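PDB 2D5W: peptide ABC transporter, peptide-binding protein from Thermus thermophilus, which binds oligopeptides, here a pentapeptide, and probably hands them to an ABC transporter for import across the membrane. Local coordinates for residues 35-38 / 39-43; 164-167 / 168-172; 189-192 / 193-196; 592-595 / 596-599. One frame throughout, in Å; residues are numbered along the deposited sequence.

Contact 1: 35-38 / 39-43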
loop_
_atom_site.group_PDB
_atom_site.type_symbol
_atom_site.label_atom_id
_atom_site.label_comp_id
_atom_site.label_asym_id
_atom_site.label_seq_id
_atom_site.Cartn_x
_atom_site.Cartn_y
_atom_site.Cartn_z
ATOM N N GLU A 35 2.498 -7.011 4.478
ATOM C CA GLU A 35 1.801 -8.188 4.985
ATOM C C GLU A 35 2.778 -9.142 5.666
ATOM O O GLU A 35 2.542 -9.593 6.786
ATOM C CB GLU A 35 1.093 -8.915 3.847
ATOM C CG GLU A 35 0.239 -10.075 4.318
ATOM C CD GLU A 35 -0.292 -10.891 3.165
ATOM O OE1 GLU A 35 0.407 -11.827 2.727
ATOM O OE2 GLU A 35 -1.402 -10.584 2.685
ATOM N N ILE A 36 3.877 -9.446 4.988
ATOM C CA ILE A 36 4.880 -10.344 5.535
ATOM C C ILE A 36 5.461 -9.787 6.826
ATOM O O ILE A 36 5.678 -10.521 7.792
ATOM C CB ILE A 36 6.018 -10.574 4.517
ATOM C CG1 ILE A 36 5.489 -11.405 3.349
ATOM C CG2 ILE A 36 7.203 -11.272 5.182
ATOM C CD1 ILE A 36 6.471 -11.566 2.216
ATOM N N GLU A 37 5.694 -8.481 6.855
ATOM C CA GLU A 37 6.276 -7.885 8.043
ATOM C C GLU A 37 5.404 -7.944 9.287
ATOM O O GLU A 37 5.906 -7.758 10.391
ATOM C CB GLU A 37 6.738 -6.462 7.739
ATOM C CG GLU A 37 7.992 -6.481 6.874
ATOM C CD GLU A 37 8.562 -5.116 6.596
ATOM O OE1 GLU A 37 9.638 -5.052 5.959
ATOM O OE2 GLU A 37 7.943 -4.113 7.003
ATOM N N GLN A 38 4.110 -8.213 9.134
ATOM C CA GLN A 38 3.260 -8.337 10.317
ATOM C C GLN A 38 3.747 -9.537 11.126
ATOM O O GLN A 38 3.686 -9.535 12.357
ATOM C CB GLN A 38 1.809 -8.590 9.938
ATOM C CG GLN A 38 1.112 -7.468 9.228
ATOM C CD GLN A 38 -0.282 -7.892 8.852
ATOM O OE1 GLN A 38 -1.267 -7.425 9.424
ATOM N NE2 GLN A 38 -0.373 -8.816 7.909
ATOM N N TYR A 39 4.217 -10.567 10.430
ATOM C CA TYR A 39 4.709 -11.765 11.096
ATOM C C TYR A 39 6.017 -11.503 11.835
ATOM O O TYR A 39 6.288 -12.112 12.871
ATOM C CB TYR A 39 4.936 -12.893 10.078
ATOM C CG TYR A 39 3.667 -13.444 9.471
ATOM C CD1 TYR A 39 3.002 -12.769 8.445
ATOM C CD2 TYR A 39 3.101 -14.621 9.958
ATOM C CE1 TYR A 39 1.799 -13.255 7.924
ATOM C CE2 TYR A 39 1.903 -15.115 9.448
ATOM C CZ TYR A 39 1.256 -14.428 8.434
ATOM O OH TYR A 39 0.061 -14.914 7.956
ATOM N N LEU A 40 6.804 -10.575 11.298
ATOM C CA LEU A 40 8.125 -10.243 11.825
ATOM C C LEU A 40 8.219 -9.068 12.789
ATOM O O LEU A 40 9.155 -8.994 13.591
ATOM C CB LEU A 40 9.068 -9.975 10.650
ATOM C CG LEU A 40 9.278 -11.111 9.650
ATOM C CD1 LEU A 40 10.008 -10.587 8.425
ATOM C CD2 LEU A 40 10.061 -12.240 10.309
ATOM N N PHE A 41 7.265 -8.147 12.700
ATOM C CA PHE A 41 7.262 -6.954 13.538
ATOM C C PHE A 41 5.856 -6.679 14.042
ATOM O O PHE A 41 4.920 -6.554 13.255
ATOM C CB PHE A 41 7.773 -5.758 12.731
ATOM C CG PHE A 41 9.209 -5.890 12.306
ATOM C CD1 PHE A 41 10.239 -5.574 13.188
ATOM C CD2 PHE A 41 9.534 -6.386 11.050
ATOM C CE1 PHE A 41 11.575 -5.757 12.828
ATOM C CE2 PHE A 41 10.866 -6.574 10.681
ATOM C CZ PHE A 41 11.889 -6.259 11.573
ATOM N N ALA A 42 5.709 -6.584 15.358
ATOM C CA ALA A 42 4.404 -6.342 15.954
ATOM C C ALA A 42 4.212 -4.886 16.352
ATOM O O ALA A 42 5.150 -4.211 16.775
ATOM C CB ALA A 42 4.216 -7.240 17.169
ATOM N N PRO A 43 2.983 -4.377 16.220
ATOM C CA PRO A 43 2.696 -2.989 16.579
ATOM C C PRO A 43 2.432 -2.845 18.075
ATOM O O PRO A 43 2.307 -3.838 18.794
ATOM C CB PRO A 43 1.449 -2.688 15.762
ATOM C CG PRO A 43 0.701 -3.997 15.842
ATOM C CD PRO A 43 1.801 -5.024 15.617
#
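Y39 lies back along helix 31-40, with its edge against the backbone carbonyls of E35 and I36. Its CB sits 3.4 Å from O of I36. With CG anti to the carbonyl carbon (chi1 -69°), the ring runs back beside the helix, and both oxygens come to its edge near the ring plane: CD1 is 3.6 Å from O of I36 and about as far from O of E35, and CE1 passes O of E35 at 3.9 Å. The rest of the ring leaves the helix turn and packs on M226 and Y563. Edge C-H groups thus face two carbonyl oxygens, while the backbone N of the same residue bonds to O of I36. O of E35 has stronger partners, taking the backbone N and, at 3.2 Å, NE2 of Q38; this second bond is nearly straight (167°), on a lone pair, and lies in the amide plane. NE2 also reaches O of P575. Further along, O of E37 takes N of F41 at 2.7 Å and, weakly, N of L40, and it also lies at the edge of the F41 ring. Cutting Y39 back to alanine would probably strip the ring from beside the two carbonyl oxygens and open a gap toward M226 and Y563. I36 and L40 meet loosely through CG2 and CD1. Beyond them the helix rests on strands 223-228 and 246-251: I36 packs on I224, Y249 and F251, L40 and Y39 share M226, and E35 OE1 bonds to Y249 of the second strand.

Contact 2: 164-167 / 168-172; sequences PEWE and RVKAA
K170 lays its aliphatic chain across the indole of W166, one turn earlier in helix 159-173. CG stands over one face of the five-membered ring, 3.6 Å from its centroid, a CH-pi contact, and CD comes to 3.1 Å from NE1. The chain crosses the ring at about a right angle, then bends at chi3 (-61°), which carries NZ past the indole to the carboxylate of E167. That salt bridge is made side by side: NZ meets OE2 on its syn side at 3.1 Å and OE1 more weakly. A second salt bridge joins R168 to E165, three residues back, through two nitrogens on one oxygen. NH2 reaches OE2 at 2.7 Å nearly along the C-O axis, NE comes from above the carboxylate plane at 2.9 Å, and the two flat groups stand 64° apart. One face of the guanidinium lies over CA of E165 and O of P164. V169 turns CG1 toward CZ3 of W166, 4.0 Å away.

What positions the W166-K170 pair lies on helix 101-112. OE2 of E109 accepts from both NE1 of W166 and NZ of K170, so lysine and indole are held to one carboxylate, while F106 meets the indole edge-to-face. V169 and E165 pack instead on helix 182-194. A leucine replacing W166 would probably leave E109 without its indole donor and the K170 chain without a surface to lie on. Pairing of side chains three and four residues apart is characteristic of an alpha helix; the buried W166 and V169, set against charged residues on the exposed side, make this one amphipathic.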
loop_
_atom_site.group_PDB
_atom_site.type_symbol
_atom_site.label_atom_id
_atom_site.label_comp_id
_atom_site.label_asym_id
_atom_site.label_seq_id
_atom_site.Cartn_x
_atom_site.Cartn_y
_atom_site.Cartn_z
ATOM N N PRO A 164 24.060 2.643 15.683
ATOM C CA PRO A 164 25.456 2.984 15.391
ATOM C C PRO A 164 25.665 3.462 13.953
ATOM O O PRO A 164 26.322 4.477 13.714
ATOM C CB PRO A 164 26.195 1.686 15.701
ATOM C CG PRO A 164 25.385 1.117 16.834
ATOM C CD PRO A 164 23.967 1.331 16.348
ATOM N N GLU A 165 25.106 2.737 12.990
ATOM C CA GLU A 165 25.253 3.138 11.599
ATOM C C GLU A 165 24.530 4.459 11.352
ATOM O O GLU A 165 25.026 5.317 10.622
ATOM C CB GLU A 165 24.703 2.065 10.657
ATOM C CG GLU A 165 24.779 2.449 9.182
ATOM C CD GLU A 165 26.201 2.536 8.657
ATOM O OE1 GLU A 165 26.389 3.075 7.547
ATOM O OE2 GLU A 165 27.129 2.061 9.344
ATOM N N TRP A 166 23.362 4.628 11.967
ATOM C CA TRP A 166 22.599 5.859 11.800
ATOM C C TRP A 166 23.423 7.070 12.236
ATOM O O TRP A 166 23.390 8.114 11.589
ATOM C CB TRP A 166 21.295 5.794 12.603
ATOM C CG TRP A 166 20.536 7.095 12.612
ATOM C CD1 TRP A 166 20.254 7.870 13.702
ATOM C CD2 TRP A 166 19.994 7.787 11.477
ATOM N NE1 TRP A 166 19.573 9.000 13.316
ATOM C CE2 TRP A 166 19.400 8.976 11.958
ATOM C CE3 TRP A 166 19.954 7.519 10.102
ATOM C CZ2 TRP A 166 18.773 9.897 11.112
ATOM C CZ3 TRP A 166 19.329 8.439 9.258
ATOM C CH2 TRP A 166 18.746 9.612 9.770
ATOM N N GLU A 167 24.167 6.932 13.330
ATOM C CA GLU A 167 24.987 8.042 13.804
ATOM C C GLU A 167 26.017 8.419 12.744
ATOM O O GLU A 167 26.305 9.601 12.534
ATOM C CB GLU A 167 25.689 7.674 15.113
ATOM C CG GLU A 167 24.748 7.513 16.298
ATOM C CD GLU A 167 23.905 8.750 16.545
ATOM O OE1 GLU A 167 24.479 9.859 16.614
ATOM O OE2 GLU A 167 22.671 8.615 16.675
ATOM N N ARG A 168 26.569 7.417 12.067
ATOM C CA ARG A 168 27.545 7.675 11.019
ATOM C C ARG A 168 26.863 8.351 9.832
ATOM O O ARG A 168 27.419 9.266 9.223
ATOM C CB ARG A 168 28.213 6.373 10.571
ATOM C CG ARG A 168 29.163 5.784 11.608
ATOM C CD ARG A 168 29.972 4.631 11.032
ATOM N NE ARG A 168 29.202 3.394 10.937
ATOM C CZ ARG A 168 28.931 2.600 11.968
ATOM N NH1 ARG A 168 29.370 2.910 13.181
ATOM N NH2 ARG A 168 28.222 1.493 11.789
ATOM N N VAL A 169 25.653 7.901 9.512
ATOM C CA VAL A 169 24.893 8.472 8.408
ATOM C C VAL A 169 24.569 9.935 8.701
ATOM O O VAL A 169 24.713 10.791 7.831
ATOM C CB VAL A 169 23.586 7.672 8.166
ATOM C CG1 VAL A 169 22.714 8.375 7.128
ATOM C CG2 VAL A 169 23.933 6.264 7.696
ATOM N N LYS A 170 24.141 10.223 9.928
ATOM C CA LYS A 170 23.821 11.594 10.313
ATOM C C LYS A 170 25.037 12.499 10.165
ATOM O O LYS A 170 24.929 13.625 9.678
ATOM C CB LYS A 170 23.337 11.659 11.762
ATOM C CG LYS A 170 21.936 11.139 11.984
ATOM C CD LYS A 170 21.412 11.542 13.359
ATOM C CE LYS A 170 22.275 10.985 14.481
ATOM N NZ LYS A 170 21.773 11.414 15.817
ATOM N N ALA A 171 26.195 12.006 10.595
ATOM C CA ALA A 171 27.423 12.785 10.506
ATOM C C ALA A 171 27.720 13.121 9.050
ATOM O O ALA A 171 28.115 14.241 8.731
ATOM C CB ALA A 171 28.587 12.007 11.115
ATOM N N ALA A 172 27.516 12.150 8.166
ATOM C CA ALA A 172 27.766 12.355 6.745
ATOM C C ALA A 172 26.741 13.307 6.133
ATOM O O ALA A 172 27.064 14.091 5.242
ATOM C CB ALA A 172 27.741 11.018 6.011
#

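Contact 3: 189-192 / 193-196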
loop_
_atom_site.group_PDB
_atom_site.type_symbol
_atom_site.label_atom_id
_atom_site.label_comp_id
_atom_site.label_asym_id
_atom_site.label_seq_id
_atom_site.Cartn_x
_atom_site.Cartn_y
_atom_site.Cartn_z
ATOM N N TYR A 189 20.623 8.160 2.503
ATOM C CA TYR A 189 19.574 7.553 3.306
ATOM C C TYR A 189 19.124 6.196 2.770
ATOM O O TYR A 189 18.862 5.285 3.555
ATOM C CB TYR A 189 18.384 8.507 3.439
ATOM C CG TYR A 189 18.684 9.741 4.267
ATOM C CD1 TYR A 189 19.449 9.656 5.432
ATOM C CD2 TYR A 189 18.165 10.986 3.911
ATOM C CE1 TYR A 189 19.688 10.780 6.222
ATOM C CE2 TYR A 189 18.397 12.113 4.695
ATOM C CZ TYR A 189 19.157 12.003 5.846
ATOM O OH TYR A 189 19.382 13.114 6.628
ATOM N N ARG A 190 19.040 6.042 1.450
ATOM C CA ARG A 190 18.640 4.749 0.893
ATOM C C ARG A 190 19.660 3.690 1.293
ATOM O O ARG A 190 19.298 2.584 1.699
ATOM C CB ARG A 190 18.556 4.791 -0.640
ATOM C CG ARG A 190 17.458 5.669 -1.205
ATOM C CD ARG A 190 17.400 5.586 -2.731
ATOM N NE ARG A 190 16.729 4.380 -3.219
ATOM C CZ ARG A 190 17.344 3.306 -3.708
ATOM N NH1 ARG A 190 18.669 3.259 -3.783
ATOM N NH2 ARG A 190 16.626 2.276 -4.139
ATOM N N ASN A 191 20.941 4.032 1.181
ATOM C CA ASN A 191 22.001 3.090 1.518
ATOM C C ASN A 191 21.962 2.672 2.980
ATOM O O ASN A 191 22.332 1.550 3.315
ATOM C CB ASN A 191 23.374 3.671 1.159
ATOM C CG ASN A 191 23.592 3.756 -0.341
ATOM O OD1 ASN A 191 22.880 3.119 -1.119
ATOM N ND2 ASN A 191 24.587 4.532 -0.754
ATOM N N PHE A 192 21.508 3.569 3.848
ATOM C CA PHE A 192 21.392 3.258 5.268
ATOM C C PHE A 192 20.428 2.080 5.437
ATOM O O PHE A 192 20.772 1.065 6.043
ATOM C CB PHE A 192 20.873 4.480 6.032
ATOM C CG PHE A 192 20.397 4.175 7.426
ATOM C CD1 PHE A 192 21.262 3.644 8.378
ATOM C CD2 PHE A 192 19.077 4.419 7.785
ATOM C CE1 PHE A 192 20.814 3.361 9.670
ATOM C CE2 PHE A 192 18.623 4.140 9.067
ATOM C CZ PHE A 192 19.494 3.610 10.011
ATOM N N PHE A 193 19.222 2.210 4.895
ATOM C CA PHE A 193 18.237 1.140 5.011
ATOM C C PHE A 193 18.687 -0.136 4.300
ATOM O O PHE A 193 18.482 -1.239 4.811
ATOM C CB PHE A 193 16.887 1.602 4.453
ATOM C CG PHE A 193 16.306 2.783 5.178
ATOM C CD1 PHE A 193 15.921 2.680 6.513
ATOM C CD2 PHE A 193 16.169 4.008 4.534
ATOM C CE1 PHE A 193 15.407 3.784 7.199
ATOM C CE2 PHE A 193 15.658 5.117 5.209
ATOM C CZ PHE A 193 15.278 5.004 6.544
ATOM N N LEU A 194 19.315 0.008 3.138
ATOM C CA LEU A 194 19.764 -1.159 2.381
ATOM C C LEU A 194 20.752 -2.042 3.138
ATOM O O LEU A 194 20.778 -3.254 2.935
ATOM C CB LEU A 194 20.364 -0.729 1.039
ATOM C CG LEU A 194 19.340 -0.200 0.029
ATOM C CD1 LEU A 194 20.055 0.363 -1.188
ATOM C CD2 LEU A 194 18.385 -1.321 -0.375
ATOM N N LYS A 195 21.564 -1.450 4.009
ATOM C CA LYS A 195 22.517 -2.240 4.783
ATOM C C LYS A 195 21.798 -3.234 5.691
ATOM O O LYS A 195 22.379 -4.230 6.125
ATOM C CB LYS A 195 23.406 -1.327 5.632
ATOM C CG LYS A 195 24.510 -0.636 4.854
ATOM C CD LYS A 195 25.426 0.148 5.779
ATOM C CE LYS A 195 26.558 0.799 5.001
ATOM N NZ LYS A 195 26.050 1.712 3.936
ATOM N N PHE A 196 20.529 -2.963 5.967
ATOM C CA PHE A 196 19.724 -3.806 6.847
ATOM C C PHE A 196 18.490 -4.386 6.158
ATOM O O PHE A 196 17.570 -4.842 6.841
ATOM C CB PHE A 196 19.233 -2.975 8.038
ATOM C CG PHE A 196 20.328 -2.355 8.854
ATOM C CD1 PHE A 196 20.912 -3.054 9.904
ATOM C CD2 PHE A 196 20.767 -1.061 8.583
ATOM C CE1 PHE A 196 21.917 -2.474 10.677
ATOM C CE2 PHE A 196 21.772 -0.472 9.350
ATOM C CZ PHE A 196 22.346 -1.179 10.399
HETATM O O HOH W 1 24.142 0.074 1.792
#
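The ring of F192 meets those of F193 and F196 on different parts of its rim and face. CD2 of F192 stands over one face of the F193 ring, set toward the rim, and CE2 comes to 3.7 Å from CE1 of F193; the planes meet obliquely at 57°, so the pair neither stacks nor forms a T. F196 brings its edge to the face of F192 in an offset edge-to-face pair, planes at 70°, CE2 lying 4.0 Å from CE1 of F192. The edge of F196 also meets a carbonyl, its CD2 3.3 Å from O of F192. With CG anti to the backbone N (chi1 166°), the F192 ring touches both, whereas the other two rings swing to the side of their own N. On F193, CD2 comes within 3.1 Å of O of Y189.

The three phenylalanines form an aromatic cluster toward the C-terminal part of helix 182-194 and the loop that follows. The rings of W166 from helix 159-173 and F106 from helix 101-112 extend the cluster, and V169 and V110 of the same two helices pack against F192 and F193 respectively.

On another side of the turn, L194 lies beside R190, both pointing the same way: CG of L194 passes O of R190 at 3.2 Å, while R190 reaches out to a salt bridge with D449. N of K195 bonds to O of N191 and more weakly to O of F192. A water donates to O of N191 at 2.8 Å and is held weakly by NZ of K195, whose chain bends at chi4 to reach it.

Contact 4: 592-595 / 596-599; sequences KWDQ and AKYA
K597 folds back over the turn toward D594, and two waters link them. The first accepts from N of D594 and from NZ of K597 at 2.9 Å, and donates to OH of Y598. The second is held from four directions: N and NZ of K597 each give to it at 2.7 Å, and it gives to OD2 of D594 at 2.6 Å and weakly to O of D594. NZ makes no direct salt bridge here, its distance from OD2 being 4.5 Å; the second water bridges the opposite charges, and NZ has a long, weak bond to O of D594. In the lysine, chi1 of 68°, the crowded position, sets CG over the centre of the Y598 ring, and two further bends bring NZ back toward D594. The other oxygen of D594, OD1, pairs with K591, and OD2 also accepts weakly from N of A596. O of Q595 takes N of Y598 at 3.0 Å, closing the short 3-10 turn, while NE2 of Q595 gives to O of A565. OH of Y598 bonds to D50 and sits at the edge of W593, 3.4 Å from CE3; the indole NE1 is satisfied by E581. This turn lies in the loop after strand 583-584, where Q595, A596 and A599 pack on W296 of strand 293-308, and W593 meets W577 edge-to-face.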
loop_
_atom_site.group_PDB
_atom_site.type_symbol
_atom_site.label_atom_id
_atom_site.label_comp_id
_atom_site.label_asym_id
_atom_site.label_seq_id
_atom_site.Cartn_x
_atom_site.Cartn_y
_atom_site.Cartn_z
ATOM N N LYS A 592 -10.812 -18.524 17.035
ATOM C CA LYS A 592 -11.277 -17.299 17.682
ATOM C C LYS A 592 -11.960 -16.354 16.699
ATOM O O LYS A 592 -12.677 -15.435 17.102
ATOM C CB LYS A 592 -10.099 -16.570 18.336
ATOM C CG LYS A 592 -9.483 -17.294 19.515
ATOM C CD LYS A 592 -10.463 -17.399 20.669
ATOM C CE LYS A 592 -9.824 -18.080 21.865
ATOM N NZ LYS A 592 -8.620 -17.348 22.341
ATOM N N TRP A 593 -11.728 -16.575 15.409
ATOM C CA TRP A 593 -12.315 -15.745 14.367
ATOM C C TRP A 593 -12.909 -16.625 13.278
ATOM O O TRP A 593 -12.460 -17.750 13.076
ATOM C CB TRP A 593 -11.247 -14.836 13.745
ATOM C CG TRP A 593 -10.508 -14.004 14.742
ATOM C CD1 TRP A 593 -9.396 -14.361 15.448
ATOM C CD2 TRP A 593 -10.873 -12.696 15.198
ATOM N NE1 TRP A 593 -9.049 -13.357 16.321
ATOM C CE2 TRP A 593 -9.939 -12.325 16.189
ATOM C CE3 TRP A 593 -11.901 -11.802 14.869
ATOM C CZ2 TRP A 593 -10.001 -11.096 16.856
ATOM C CZ3 TRP A 593 -11.963 -10.581 15.533
ATOM C CH2 TRP A 593 -11.018 -10.241 16.514
ATOM N N ASP A 594 -13.930 -16.122 12.593
ATOM C CA ASP A 594 -14.532 -16.860 11.491
ATOM C C ASP A 594 -14.615 -15.916 10.305
ATOM O O ASP A 594 -15.141 -14.808 10.412
ATOM C CB ASP A 594 -15.930 -17.374 11.822
ATOM C CG ASP A 594 -16.487 -18.252 10.714
ATOM O OD1 ASP A 594 -16.044 -19.416 10.593
ATOM O OD2 ASP A 594 -17.347 -17.775 9.945
ATOM N N GLN A 595 -14.108 -16.376 9.171
ATOM C CA GLN A 595 -14.067 -15.576 7.958
ATOM C C GLN A 595 -15.410 -15.164 7.355
ATOM O O GLN A 595 -15.524 -14.089 6.772
ATOM C CB GLN A 595 -13.250 -16.320 6.898
ATOM C CG GLN A 595 -13.031 -15.529 5.631
ATOM C CD GLN A 595 -12.209 -14.283 5.872
ATOM O OE1 GLN A 595 -10.982 -14.341 5.979
ATOM N NE2 GLN A 595 -12.882 -13.148 5.977
ATOM N N ALA A 596 -16.421 -16.010 7.502
ATOM C CA ALA A 596 -17.735 -15.748 6.921
ATOM C C ALA A 596 -18.302 -14.335 7.065
ATOM O O ALA A 596 -18.646 -13.697 6.067
ATOM C CB ALA A 596 -18.743 -16.761 7.456
ATOM N N LYS A 597 -18.391 -13.844 8.295
ATOM C CA LYS A 597 -18.967 -12.524 8.548
ATOM C C LYS A 597 -18.243 -11.332 7.923
ATOM O O LYS A 597 -18.815 -10.247 7.822
ATOM C CB LYS A 597 -19.103 -12.295 10.055
ATOM C CG LYS A 597 -17.780 -12.161 10.788
ATOM C CD LYS A 597 -17.990 -11.945 12.281
ATOM C CE LYS A 597 -18.551 -13.190 12.950
ATOM N NZ LYS A 597 -17.615 -14.345 12.837
ATOM N N TYR A 598 -17.000 -11.526 7.496
ATOM C CA TYR A 598 -16.231 -10.437 6.898
ATOM C C TYR A 598 -16.110 -10.578 5.385
ATOM O O TYR A 598 -15.584 -9.690 4.715
ATOM C CB TYR A 598 -14.823 -10.397 7.491
ATOM C CG TYR A 598 -14.782 -10.485 8.994
ATOM C CD1 TYR A 598 -15.230 -9.431 9.791
ATOM C CD2 TYR A 598 -14.307 -11.633 9.624
ATOM C CE1 TYR A 598 -15.205 -9.523 11.181
ATOM C CE2 TYR A 598 -14.279 -11.736 11.006
ATOM C CZ TYR A 598 -14.729 -10.681 11.780
ATOM O OH TYR A 598 -14.709 -10.805 13.149
ATOM N N ALA A 599 -16.596 -11.693 4.852
ATOM C CA ALA A 599 -16.504 -11.950 3.421
ATOM C C ALA A 599 -17.840 -11.819 2.708
ATOM O O ALA A 599 -18.894 -11.772 3.343
ATOM C CB ALA A 599 -15.933 -13.342 3.190
HETATM O O HOH W 2 -15.031 -13.615 13.816
HETATM O O HOH W 3 -18.411 -15.492 10.478
#

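How the contacts relate
The four contacts come in series along the chain. Contacts 2 and 3, with centres 11 Å apart, lie on successive helices, 159-173 and 182-194, which pack directly: F192 touches E165, W166 and V169, and CE of K195 lies 3.4 Å from OE1 of E165. Contact 1, on helix 31-40, stands about 20 Å from contact 3 between centres, without touching it. Contact 4, near the C-terminus, is about 47 Å from contact 2, centre to centre, and on the opposite side of the chain's centre. W577 ties contacts 1 and 4 loosely, since Q38 and W593 both meet it. Early and late parts of this solute-binding protein are thus brought together in one fold.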